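Local structure of SAR-endolysin (Enterobacteria phage P1, 1XJU) at residues Tyr21-Ala25 with Phe86-Cys90; Ile10-Cys16 with Ile49-Trp53; Ala60-Ile64 with Met81-Phe86; Leu125-Val129 with Arg142-Glu146; Asn91-Thr95 with Glu106-His110. The protein cleaves the beta-1,4 linkages of host peptidoglycan once released from the membrane into the periplasm, contributing, with other phage proteins, to programmed host lysis and release of phage particles. All blocks are in the same frame, centred on the assembly; numbering follows the deposited sequence.

The secreted, inactive form of the enzyme is tied together by two disulfides that run between these contacts. Cys23 SG of interaction 1 is bonded to Cys16 SG of interaction 2 at 2.1 Å, which locks the active-site cysteine; Cys90 SG of interaction 1 is bonded to Cys63 SG of interaction 3. Phe86 belongs to interactions 1 and 3, and its CZ lies 3.6 Å from Trp53 CZ2 of interaction 2. A polar network continues into interaction 4, where Arg143 NH1 meets Asn87 OD1 at 2.9 Å and Glu146 OE1 meets Ser83 OG at 2.6 Å. Phe128 then packs on interaction 5, whose centre is about 25 Å from that of interaction 2.

Interaction 1 of 5, residues Tyr21-Ala25 with Phe86-Cys90; sequences YMCPA and FNMGC
Ala25 N donates to Phe86 O over 3.0 Å in the carbonyl plane, tying the loop 21-25 to the last turn of helix 75-88, with the CA atoms of Ala25 and Asn87 4.7 Å apart. In the phage lysozyme fold this loop crosses the C-terminal end of helix 75-88; it carries the active-site Cys23, here held in a disulfide with Cys16. Asn87 grips this loop from inside the bend. With CG anti to the backbone N (chi1 -163°), its amide swings toward the loop and ND2 gives one hydrogen bond to Tyr21 O at 3.0 Å and another to Cys23 O at 3.2 Å. The Cys23 oxygen lies in the amide plane, whereas that of Tyr21 is tilted from it. OD1 accepts from Arg143 of helix 137-151, so both ends of the amide are used and its rotation is fixed. Pro24 lies beside Phe86, pointing the same way, and sets CB over one ring face in a CH-pi contact, displaced toward the rim near CZ. Met22 O sits at the ring edge, 3.8 Å from Phe86 CE1, and the ring also meets Trp53 edge-to-face. Gly89, with positive phi, is the first residue to leave helical backbone angles. There the methyl of Ala25 presses on the backbone, its CB 3.4 Å from Gly89 N.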
# COMPACT_ATOMS: atom_id res chain seq x y z
N TYR A 21 3.00 12.10 -2.03
CA TYR A 21 3.30 10.74 -1.57
C TYR A 21 2.24 10.15 -0.68
O TYR A 21 2.17 8.91 -0.52
CB TYR A 21 4.70 10.70 -0.93
CG TYR A 21 5.74 10.78 -1.95
CD1 TYR A 21 6.07 12.00 -2.56
CD2 TYR A 21 6.33 9.63 -2.42
CE1 TYR A 21 6.96 12.05 -3.57
CE2 TYR A 21 7.18 9.68 -3.42
CZ TYR A 21 7.50 10.89 -4.03
OH TYR A 21 8.41 10.89 -5.05
N MET A 22 1.40 10.97 -0.12
CA MET A 22 0.31 10.55 0.76
C MET A 22 -0.99 10.18 0.01
O MET A 22 -1.98 9.80 0.60
CB MET A 22 0.11 11.67 1.77
CG MET A 22 1.43 11.89 2.52
SD MET A 22 2.03 10.48 3.49
CE MET A 22 3.67 10.51 3.03
N CYS A 23 -1.02 10.42 -1.31
CA CYS A 23 -2.24 10.24 -2.05
C CYS A 23 -2.60 8.79 -2.29
O CYS A 23 -1.75 7.93 -2.38
CB CYS A 23 -2.14 10.98 -3.38
SG CYS A 23 -1.89 12.77 -3.20
N PRO A 24 -3.89 8.50 -2.39
CA PRO A 24 -4.32 7.16 -2.66
C PRO A 24 -3.84 6.71 -4.04
O PRO A 24 -3.72 7.54 -4.99
CB PRO A 24 -5.83 7.26 -2.62
CG PRO A 24 -6.14 8.66 -2.95
CD PRO A 24 -5.01 9.44 -2.30
N ALA A 25 -3.66 5.41 -4.21
CA ALA A 25 -3.07 4.82 -5.41
C ALA A 25 -3.68 5.33 -6.71
O ALA A 25 -2.96 5.51 -7.68
CB ALA A 25 -3.26 3.33 -5.33
N PHE A 86 -3.66 1.20 0.56
CA PHE A 86 -4.23 2.52 0.28
C PHE A 86 -3.33 3.25 -0.70
O PHE A 86 -3.78 3.89 -1.65
CB PHE A 86 -4.39 3.30 1.57
CG PHE A 86 -4.91 4.69 1.39
CD1 PHE A 86 -4.06 5.75 1.23
CD2 PHE A 86 -6.29 4.93 1.40
CE1 PHE A 86 -4.53 7.04 1.07
CE2 PHE A 86 -6.77 6.23 1.28
CZ PHE A 86 -5.87 7.29 1.10
N ASN A 87 -2.03 3.21 -0.45
CA ASN A 87 -1.06 4.01 -1.20
C ASN A 87 -0.75 3.39 -2.55
O ASN A 87 -0.53 4.12 -3.51
CB ASN A 87 0.20 4.11 -0.32
CG ASN A 87 1.18 5.17 -0.67
OD1 ASN A 87 2.39 4.95 -0.38
ND2 ASN A 87 0.71 6.39 -1.09
N MET A 88 -0.70 2.05 -2.63
CA MET A 88 -0.20 1.33 -3.80
C MET A 88 -1.26 0.59 -4.58
O MET A 88 -1.03 0.30 -5.76
CB MET A 88 0.88 0.33 -3.39
CG MET A 88 2.03 0.98 -2.62
SD MET A 88 2.81 2.37 -3.46
CE MET A 88 3.88 1.45 -4.58
N GLY A 89 -2.41 0.32 -3.99
CA GLY A 89 -3.46 -0.45 -4.63
C GLY A 89 -3.31 -1.93 -4.38
O GLY A 89 -2.19 -2.47 -4.22
N CYS A 90 -4.44 -2.60 -4.37
CA CYS A 90 -4.46 -4.05 -4.06
C CYS A 90 -3.73 -4.87 -5.10
O CYS A 90 -2.91 -5.75 -4.76
CB CYS A 90 -5.88 -4.54 -3.90
SG CYS A 90 -6.02 -6.07 -2.94

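Interaction 2 of 5, residues Ile10-Cys16 with Ile49-Trp53; sequences IGNAEGC and IAADW
Trp53 is the large bump of this contact, and the hollow that takes it is the backbone bend Gly11-Ala13, between helices 4-10 and 13-18. CG stands anti to the backbone N (chi1 -170°), which sends the indole out from helix 46-67 into the bend. One ring face lies flat against the chain: Ala13 N is over its centre, and Asn12 C is 3.4 Å from CZ2, offset toward the rim. Ile10 O approaches the ring in its plane, at the edge. Gly11 O accepts a weak, bent bond from NE1 at 3.3 Å, and a water donates to the same oxygen while accepting weakly from NE1. Smaller knobs fill in beside the indole. Ala13 CB drops between Ala50 CA and Trp53 CE3, 3.7 Å from each, and Cys16 CB rests obliquely near CZ3. Cys16 SG touches Ile49 CG2 at 4.1 Å, while Ile10 CG2 slides past NE1 and CZ2. Asn12 caps helix 13-18, its OD1 accepting from Gly15 N at 2.8 Å. This helix carries Glu14, inferred to be the catalytic acid/base, whose OE2 comes near the Ala50 methyl, at 4.3 Å. Beyond the pair, Pro24 of the following loop packs on the indole, and Ile10 leans on Ser83 and Phe86 of helix 75-88.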
# COMPACT_ATOMS: atom_id res chain seq x y z
N ILE A 10 -1.31 6.91 6.98
CA ILE A 10 -2.21 7.22 5.86
C ILE A 10 -2.46 8.73 5.72
O ILE A 10 -2.51 9.28 4.62
CB ILE A 10 -3.51 6.45 5.99
CG1 ILE A 10 -3.26 4.95 5.77
CG2 ILE A 10 -4.61 6.99 5.07
CD1 ILE A 10 -4.40 4.04 6.18
N GLY A 11 -2.57 9.41 6.86
CA GLY A 11 -2.80 10.82 6.82
C GLY A 11 -4.18 11.18 6.34
O GLY A 11 -5.11 10.45 6.47
N ASN A 12 -4.30 12.36 5.72
CA ASN A 12 -5.59 12.89 5.34
C ASN A 12 -5.47 13.53 3.98
O ASN A 12 -4.40 13.70 3.42
CB ASN A 12 -6.14 13.84 6.43
CG ASN A 12 -5.20 14.95 6.75
OD1 ASN A 12 -4.76 15.67 5.84
ND2 ASN A 12 -4.88 15.15 8.03
N ALA A 13 -6.62 13.90 3.44
CA ALA A 13 -6.67 14.38 2.05
C ALA A 13 -5.90 15.68 1.90
O ALA A 13 -5.21 15.92 0.90
CB ALA A 13 -8.08 14.55 1.62
N GLU A 14 -5.94 16.51 2.92
CA GLU A 14 -5.21 17.75 2.88
C GLU A 14 -3.71 17.45 2.87
O GLU A 14 -2.89 18.15 2.28
CB GLU A 14 -5.68 18.63 4.06
CG GLU A 14 -7.20 18.98 4.05
CD GLU A 14 -8.26 17.81 4.07
OE1 GLU A 14 -8.13 16.78 4.89
OE2 GLU A 14 -9.28 17.95 3.24
N GLY A 15 -3.31 16.37 3.54
CA GLY A 15 -1.93 15.89 3.47
C GLY A 15 -1.50 15.42 2.08
O GLY A 15 -0.37 15.64 1.67
N CYS A 16 -2.38 14.76 1.37
CA CYS A 16 -2.17 14.45 -0.06
C CYS A 16 -2.01 15.69 -0.94
O CYS A 16 -1.19 15.72 -1.84
CB CYS A 16 -3.28 13.53 -0.55
SG CYS A 16 -3.63 13.43 -2.31
N ILE A 49 -10.94 13.69 -4.12
CA ILE A 49 -10.01 12.92 -3.29
C ILE A 49 -10.49 12.97 -1.85
O ILE A 49 -10.54 11.92 -1.15
CB ILE A 49 -8.58 13.40 -3.47
CG1 ILE A 49 -8.08 13.09 -4.87
CG2 ILE A 49 -7.66 12.76 -2.40
CD1 ILE A 49 -6.81 13.75 -5.26
N ALA A 50 -10.87 14.13 -1.36
CA ALA A 50 -11.34 14.24 -0.01
C ALA A 50 -12.64 13.48 0.19
O ALA A 50 -12.81 12.80 1.23
CB ALA A 50 -11.55 15.70 0.35
N ALA A 51 -13.56 13.54 -0.78
CA ALA A 51 -14.84 12.90 -0.62
C ALA A 51 -14.68 11.38 -0.56
O ALA A 51 -15.47 10.72 0.11
CB ALA A 51 -15.73 13.26 -1.79
N ASP A 52 -13.70 10.85 -1.29
CA ASP A 52 -13.52 9.41 -1.38
C ASP A 52 -12.51 8.84 -0.41
O ASP A 52 -12.26 7.62 -0.42
CB ASP A 52 -13.12 9.07 -2.80
CG ASP A 52 -14.30 9.27 -3.74
OD1 ASP A 52 -14.12 9.15 -4.95
OD2 ASP A 52 -15.45 9.48 -3.31
N TRP A 53 -11.96 9.64 0.45
CA TRP A 53 -10.82 9.24 1.27
C TRP A 53 -11.19 8.04 2.15
O TRP A 53 -10.50 7.01 2.15
CB TRP A 53 -10.38 10.42 2.11
CG TRP A 53 -9.09 10.22 2.81
CD1 TRP A 53 -8.83 9.77 4.07
CD2 TRP A 53 -7.81 10.45 2.23
NE1 TRP A 53 -7.48 9.70 4.31
CE2 TRP A 53 -6.82 10.15 3.21
CE3 TRP A 53 -7.38 10.96 0.98
CZ2 TRP A 53 -5.46 10.32 2.97
CZ3 TRP A 53 -6.06 11.14 0.76
CH2 TRP A 53 -5.09 10.80 1.74
O HOH W 1 -7.79 9.26 7.26

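Interaction 3 of 5, residues Ala60-Ile64 with Met81-Phe86; sequences AERCI and MTSAAF
Apolar contacts make up most of this helix crossing, and Ala60 lies at the nearest backbone approach. Ala60 CB points at helix 75-88 and sits 3.6 Å from both Thr82 O and Phe86 N, with the Ala85 methyl and Phe86 CB each 4.0 Å away. Ile64 supplies the larger apolar knob. It crosses Met81 at about a right angle; its chi2 of -50° folds CD1 over the backbone to 3.5 Å from Met81 O, while that same methyl also touches Met81 CB and Ala85 CB. The sulfur of Cys63 reaches Ala85 CB at 4.1 Å and is joined by a disulfide to Cys90, a covalent tie beside the packing. Polar side chains contribute their carbon portions: Glu61 CG lies 3.6 Å from Thr82 CG2. Their polar ends turn elsewhere, Glu61 to Thr2 and the N-terminal amine of Arg1, Thr82 OG1 to Phe78 O. No hydrogen bond spans the two segments. Their axes come within 8.2 Å at 117° between N-to-C directions, a steep crossing, with Ala60 and Ala85 facing each other across it. The arrangement is a buried helix-helix packing in the helical body of the phage lysozyme fold, joining the long helix 46-67 to helix 75-88.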
# COMPACT_ATOMS: atom_id res chain seq x y z
N ALA A 60 -9.06 -0.45 0.95
CA ALA A 60 -7.76 -0.97 1.35
C ALA A 60 -7.89 -2.05 2.40
O ALA A 60 -7.25 -3.11 2.30
CB ALA A 60 -6.88 0.18 1.80
N GLU A 61 -8.70 -1.83 3.42
CA GLU A 61 -8.93 -2.83 4.45
C GLU A 61 -9.52 -4.06 3.84
O GLU A 61 -9.14 -5.19 4.21
CB GLU A 61 -9.85 -2.27 5.56
CG GLU A 61 -9.20 -1.22 6.38
CD GLU A 61 -9.81 -0.93 7.74
OE1 GLU A 61 -9.39 0.06 8.35
OE2 GLU A 61 -10.62 -1.74 8.25
N ARG A 62 -10.46 -3.90 2.90
CA ARG A 62 -11.07 -5.05 2.23
C ARG A 62 -10.05 -5.83 1.42
O ARG A 62 -10.08 -7.08 1.42
CB ARG A 62 -12.23 -4.62 1.34
CG ARG A 62 -12.91 -5.78 0.72
CD ARG A 62 -14.28 -5.45 0.13
NE ARG A 62 -14.96 -6.72 -0.19
CZ ARG A 62 -14.69 -7.48 -1.23
NH1 ARG A 62 -15.32 -8.64 -1.36
NH2 ARG A 62 -13.83 -7.09 -2.16
N CYS A 63 -9.14 -5.14 0.76
CA CYS A 63 -8.05 -5.79 0.06
C CYS A 63 -7.29 -6.71 1.02
O CYS A 63 -7.01 -7.89 0.72
CB CYS A 63 -7.11 -4.72 -0.46
SG CYS A 63 -5.52 -5.39 -1.09
N ILE A 64 -6.88 -6.17 2.16
CA ILE A 64 -6.12 -6.96 3.12
C ILE A 64 -6.94 -8.13 3.67
O ILE A 64 -6.41 -9.25 3.82
CB ILE A 64 -5.52 -6.02 4.20
CG1 ILE A 64 -4.66 -4.91 3.57
CG2 ILE A 64 -4.76 -6.77 5.25
CD1 ILE A 64 -3.62 -5.41 2.56
N MET A 81 -0.42 -2.93 6.58
CA MET A 81 -0.77 -3.47 5.27
C MET A 81 -1.88 -2.65 4.61
O MET A 81 -1.89 -2.43 3.40
CB MET A 81 -1.18 -4.94 5.40
CG MET A 81 0.01 -5.85 5.72
SD MET A 81 1.25 -5.94 4.39
CE MET A 81 0.31 -6.82 3.11
N THR A 82 -2.82 -2.16 5.40
CA THR A 82 -3.88 -1.31 4.90
C THR A 82 -3.28 -0.03 4.35
O THR A 82 -3.66 0.43 3.28
CB THR A 82 -4.91 -0.99 5.99
OG1 THR A 82 -5.64 -2.19 6.32
CG2 THR A 82 -5.93 0.06 5.52
N SER A 83 -2.36 0.58 5.07
CA SER A 83 -1.65 1.76 4.59
C SER A 83 -1.00 1.48 3.25
O SER A 83 -1.14 2.30 2.32
CB SER A 83 -0.60 2.16 5.64
OG SER A 83 0.26 3.19 5.14
N ALA A 84 -0.30 0.36 3.09
CA ALA A 84 0.35 0.04 1.84
C ALA A 84 -0.68 -0.14 0.74
O ALA A 84 -0.47 0.35 -0.40
CB ALA A 84 1.19 -1.22 2.00
N ALA A 85 -1.78 -0.81 1.01
CA ALA A 85 -2.82 -1.03 0.02
C ALA A 85 -3.47 0.30 -0.38
O ALA A 85 -3.82 0.50 -1.53
CB ALA A 85 -3.84 -2.01 0.52
N PHE A 86 -3.66 1.20 0.56
CA PHE A 86 -4.23 2.52 0.28
C PHE A 86 -3.33 3.25 -0.70
O PHE A 86 -3.78 3.89 -1.65
CB PHE A 86 -4.39 3.30 1.57
CG PHE A 86 -4.91 4.69 1.39
CD1 PHE A 86 -4.06 5.75 1.23
CD2 PHE A 86 -6.29 4.93 1.40
CE1 PHE A 86 -4.53 7.04 1.07
CE2 PHE A 86 -6.77 6.23 1.28
CZ PHE A 86 -5.87 7.29 1.10

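Interaction 4 of 5, residues Leu125-Val129 with Arg142-Glu146; sequences LPDFV and RREKE
Arg143 fills the angle between the 3-10 turn 125-127 and helix 137-151, and builds with Arg142 and Glu146 a salt-bridge network in the helical part of the phage lysozyme fold. The tight side follows its bent chain. Pro126 CA lies 3.7 Å from Arg143 CB, at the nearest backbone approach. Turns at chi2 (-64°) and chi3 (88°) carry the aliphatic part past Leu125 O, which lies 3.0 Å from CD, and leave the guanidinium edge facing two acceptors. NH2 donates to Phe128 O at 3.1 Å, nearly along the C=O axis and in the guanidinium plane. NE and NH1 take Glu146 side-on, NE to OE2 at 2.7 Å and NH1 to OE1, both bonds close to straight, on the syn side but tilted out of the carboxylate plane. Arg142 NE joins from the same face of the carboxylate, above its plane, giving OE1 a second donor. Ser83 OG also bonds OE1. The buried carboxylate is thus surrounded by donors, which would probably favour its ionised form. Leu125 crosses Glu146 at about a right angle and packs CD2 against OE2 and CD1 against Glu146 CB. The looser margin lies at the edge of the Pro126 ring, with Glu144, and at Val129, where exposure increases. Pro126 CG is 4.3 Å from Glu144 CG, the shortest approach of those two residues, and the carboxylate of Glu144 makes no bond to the loop. Val129, sliding past Arg143 in the opposite direction, touches it through CG1 alone, 4.0 Å from Arg143 CG.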
# COMPACT_ATOMS: atom_id res chain seq x y z
N LEU A 125 7.47 -5.33 2.81
CA LEU A 125 6.86 -4.04 2.49
C LEU A 125 7.80 -3.21 1.63
O LEU A 125 7.33 -2.57 0.67
CB LEU A 125 6.40 -3.33 3.79
CG LEU A 125 5.02 -3.82 4.24
CD1 LEU A 125 4.79 -3.46 5.66
CD2 LEU A 125 3.93 -3.20 3.37
N PRO A 126 9.10 -3.14 1.92
CA PRO A 126 9.99 -2.33 1.06
C PRO A 126 10.20 -2.90 -0.32
O PRO A 126 11.01 -2.29 -1.10
CB PRO A 126 11.29 -2.21 1.90
CG PRO A 126 10.80 -2.47 3.30
CD PRO A 126 9.79 -3.57 3.16
N ASP A 127 9.50 -3.91 -0.76
CA ASP A 127 9.53 -4.38 -2.14
C ASP A 127 8.68 -3.47 -3.04
O ASP A 127 8.67 -3.68 -4.28
CB ASP A 127 8.96 -5.79 -2.33
CG ASP A 127 9.78 -6.85 -1.66
OD1 ASP A 127 10.95 -6.54 -1.25
OD2 ASP A 127 9.33 -7.99 -1.65
N PHE A 128 7.94 -2.52 -2.47
CA PHE A 128 7.00 -1.72 -3.27
C PHE A 128 7.34 -0.25 -3.20
O PHE A 128 6.73 0.50 -2.45
CB PHE A 128 5.55 -1.99 -2.80
CG PHE A 128 5.21 -3.45 -2.88
CD1 PHE A 128 5.48 -4.29 -1.80
CD2 PHE A 128 4.80 -4.03 -4.07
CE1 PHE A 128 5.31 -5.66 -1.95
CE2 PHE A 128 4.62 -5.36 -4.20
CZ PHE A 128 4.89 -6.17 -3.14
N VAL A 129 8.34 0.16 -3.96
CA VAL A 129 8.85 1.50 -3.89
C VAL A 129 8.88 2.19 -5.24
O VAL A 129 9.50 3.27 -5.37
CB VAL A 129 10.27 1.52 -3.21
CG1 VAL A 129 10.15 1.01 -1.80
CG2 VAL A 129 11.28 0.74 -4.04
N ARG A 142 8.29 5.47 3.27
CA ARG A 142 6.95 5.06 3.64
C ARG A 142 6.93 3.58 3.96
O ARG A 142 6.35 3.21 4.99
CB ARG A 142 6.01 5.44 2.51
CG ARG A 142 4.59 5.01 2.67
CD ARG A 142 3.93 5.52 3.92
NE ARG A 142 2.47 5.18 3.90
CZ ARG A 142 1.48 5.92 3.38
NH1 ARG A 142 1.74 7.17 2.98
NH2 ARG A 142 0.22 5.50 3.38
N ARG A 143 7.43 2.77 3.07
CA ARG A 143 7.43 1.31 3.29
C ARG A 143 8.19 0.93 4.55
O ARG A 143 7.78 0.01 5.28
CB ARG A 143 8.01 0.58 2.11
CG ARG A 143 7.19 0.66 0.81
CD ARG A 143 5.83 0.04 0.82
NE ARG A 143 4.78 0.92 1.26
CZ ARG A 143 4.21 1.83 0.48
NH1 ARG A 143 3.20 2.53 0.92
NH2 ARG A 143 4.68 2.04 -0.74
N GLU A 144 9.30 1.60 4.82
CA GLU A 144 10.08 1.28 6.03
C GLU A 144 9.35 1.67 7.27
O GLU A 144 9.35 0.93 8.28
CB GLU A 144 11.48 1.90 5.94
CG GLU A 144 12.29 1.31 4.79
CD GLU A 144 13.59 2.01 4.48
OE1 GLU A 144 13.81 3.09 5.07
OE2 GLU A 144 14.37 1.50 3.62
N LYS A 145 8.66 2.78 7.28
CA LYS A 145 7.87 3.16 8.41
C LYS A 145 6.68 2.20 8.62
O LYS A 145 6.38 1.78 9.76
CB LYS A 145 7.33 4.58 8.27
CG LYS A 145 8.39 5.63 8.37
CD LYS A 145 7.88 7.01 8.19
CE LYS A 145 9.05 7.99 8.27
NZ LYS A 145 9.74 8.07 9.58
N GLU A 146 6.02 1.79 7.56
CA GLU A 146 5.01 0.76 7.68
C GLU A 146 5.58 -0.53 8.23
O GLU A 146 4.93 -1.17 9.09
CB GLU A 146 4.33 0.50 6.31
CG GLU A 146 3.47 1.63 5.79
CD GLU A 146 3.15 1.45 4.34
OE1 GLU A 146 2.37 2.35 3.81
OE2 GLU A 146 3.71 0.57 3.70

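Interaction 5 of 5, residues Asn91-Thr95 with Glu106-His110; sequences NSLRT and ETSIH. With SO4 (sulfate ion), chain D.
Thr107 faces the end of helix 90-94, and its side chain can be followed outward from CB, which lies 3.6 Å from Leu93 O. At chi1 58° OG1 sits between the backbone N and the carbonyl carbon. From there the hydroxyl donates to Leu93 O at 2.7 Å, approaching tilted from the carbonyl plane, and accepts from His110 N at 3.1 Å. The other branch, CG2, lies 3.5 Å from Leu93 O and close to Thr95 C. Thr107 is therefore the N-cap of helix 108-114, and the same oxygen that caps it ties it to the preceding helix. Thr107 N adds a straight bond to Arg94 O at 3.1 Å, from above the carbonyl plane. This join closes the base of the beta-hairpin 95-106: Thr95 and Glu106 form an antiparallel non-hydrogen-bonded pair, their side chains diverging. Ile109 CG2 also packs on Leu93 O, at 3.4 Å. Glu106 extends its carboxylate to His110, whose ND1 donates in the ring plane to OE2 at 2.6 Å on the anti side, tilted from the carboxylate plane, while Lys111 pairs with OE1. A sulfate ion, presumably a component of the crystallisation solution, accepts from Glu106 N through its O2 at 2.9 Å, and Lys111 and Arg101 bind it too.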
# COMPACT_ATOMS: atom_id res chain seq x y z
N ASN A 91 -4.00 -4.60 -6.38
CA ASN A 91 -3.40 -5.42 -7.42
C ASN A 91 -1.89 -5.38 -7.32
O ASN A 91 -1.24 -6.41 -7.51
CB ASN A 91 -3.84 -4.97 -8.82
CG ASN A 91 -5.29 -5.33 -9.13
OD1 ASN A 91 -5.88 -6.26 -8.57
ND2 ASN A 91 -5.88 -4.58 -10.07
N SER A 92 -1.31 -4.20 -7.06
CA SER A 92 0.13 -4.07 -6.95
C SER A 92 0.74 -4.88 -5.82
O SER A 92 1.90 -5.24 -5.92
CB SER A 92 0.54 -2.61 -6.82
OG SER A 92 0.29 -1.88 -8.03
N LEU A 93 -0.02 -5.12 -4.76
CA LEU A 93 0.49 -5.92 -3.65
C LEU A 93 0.32 -7.41 -3.88
O LEU A 93 0.96 -8.20 -3.18
CB LEU A 93 -0.19 -5.52 -2.36
CG LEU A 93 0.07 -4.13 -1.86
CD1 LEU A 93 -0.63 -3.87 -0.53
CD2 LEU A 93 1.58 -3.85 -1.78
N ARG A 94 -0.54 -7.78 -4.82
CA ARG A 94 -0.87 -9.20 -5.10
C ARG A 94 0.06 -9.86 -6.11
O ARG A 94 0.43 -11.04 -5.97
CB ARG A 94 -2.32 -9.33 -5.52
CG ARG A 94 -3.32 -9.02 -4.44
CD ARG A 94 -4.74 -9.03 -4.90
NE ARG A 94 -5.14 -10.41 -5.23
CZ ARG A 94 -6.30 -10.75 -5.75
NH1 ARG A 94 -7.16 -9.82 -6.07
NH2 ARG A 94 -6.58 -12.03 -6.00
N THR A 95 0.38 -9.14 -7.18
CA THR A 95 1.25 -9.63 -8.22
C THR A 95 2.15 -8.56 -8.72
O THR A 95 1.93 -7.37 -8.52
CB THR A 95 0.45 -10.21 -9.43
OG1 THR A 95 -0.27 -9.15 -10.08
CG2 THR A 95 -0.54 -11.33 -9.04
N GLU A 106 3.06 -14.03 -8.43
CA GLU A 106 2.66 -13.68 -7.08
C GLU A 106 3.78 -12.93 -6.37
O GLU A 106 4.96 -13.24 -6.48
CB GLU A 106 2.35 -14.95 -6.31
CG GLU A 106 1.80 -14.72 -4.92
CD GLU A 106 1.45 -16.02 -4.20
OE1 GLU A 106 1.80 -17.12 -4.70
OE2 GLU A 106 0.79 -15.92 -3.15
N THR A 107 3.43 -11.89 -5.60
CA THR A 107 4.43 -11.21 -4.81
C THR A 107 4.80 -12.09 -3.61
O THR A 107 3.99 -12.84 -3.04
CB THR A 107 3.89 -9.89 -4.29
OG1 THR A 107 2.71 -10.19 -3.53
CG2 THR A 107 3.55 -8.91 -5.40
N SER A 108 6.01 -11.90 -3.15
CA SER A 108 6.42 -12.51 -1.89
C SER A 108 5.58 -12.05 -0.73
O SER A 108 5.25 -12.86 0.15
CB SER A 108 7.85 -12.19 -1.65
OG SER A 108 8.67 -12.82 -2.61
N ILE A 109 5.20 -10.76 -0.68
CA ILE A 109 4.39 -10.30 0.44
C ILE A 109 3.08 -11.05 0.51
O ILE A 109 2.62 -11.41 1.60
CB ILE A 109 4.22 -8.78 0.38
CG1 ILE A 109 3.80 -8.22 1.73
CG2 ILE A 109 3.28 -8.31 -0.74
CD1 ILE A 109 3.88 -6.73 1.85
N HIS A 110 2.46 -11.32 -0.63
CA HIS A 110 1.25 -12.09 -0.67
C HIS A 110 1.47 -13.56 -0.26
O HIS A 110 0.65 -14.13 0.48
CB HIS A 110 0.60 -11.98 -2.06
CG HIS A 110 -0.72 -12.69 -2.18
ND1 HIS A 110 -0.84 -14.00 -2.60
CD2 HIS A 110 -1.99 -12.26 -1.97
CE1 HIS A 110 -2.13 -14.31 -2.65
NE2 HIS A 110 -2.85 -13.31 -2.22
S SO4 D . 4.83 -17.85 -8.54
O1 SO4 D . 4.75 -18.64 -9.73
O2 SO4 D . 3.75 -16.86 -8.54
O3 SO4 D . 6.14 -17.24 -8.44
O4 SO4 D . 4.77 -18.80 -7.44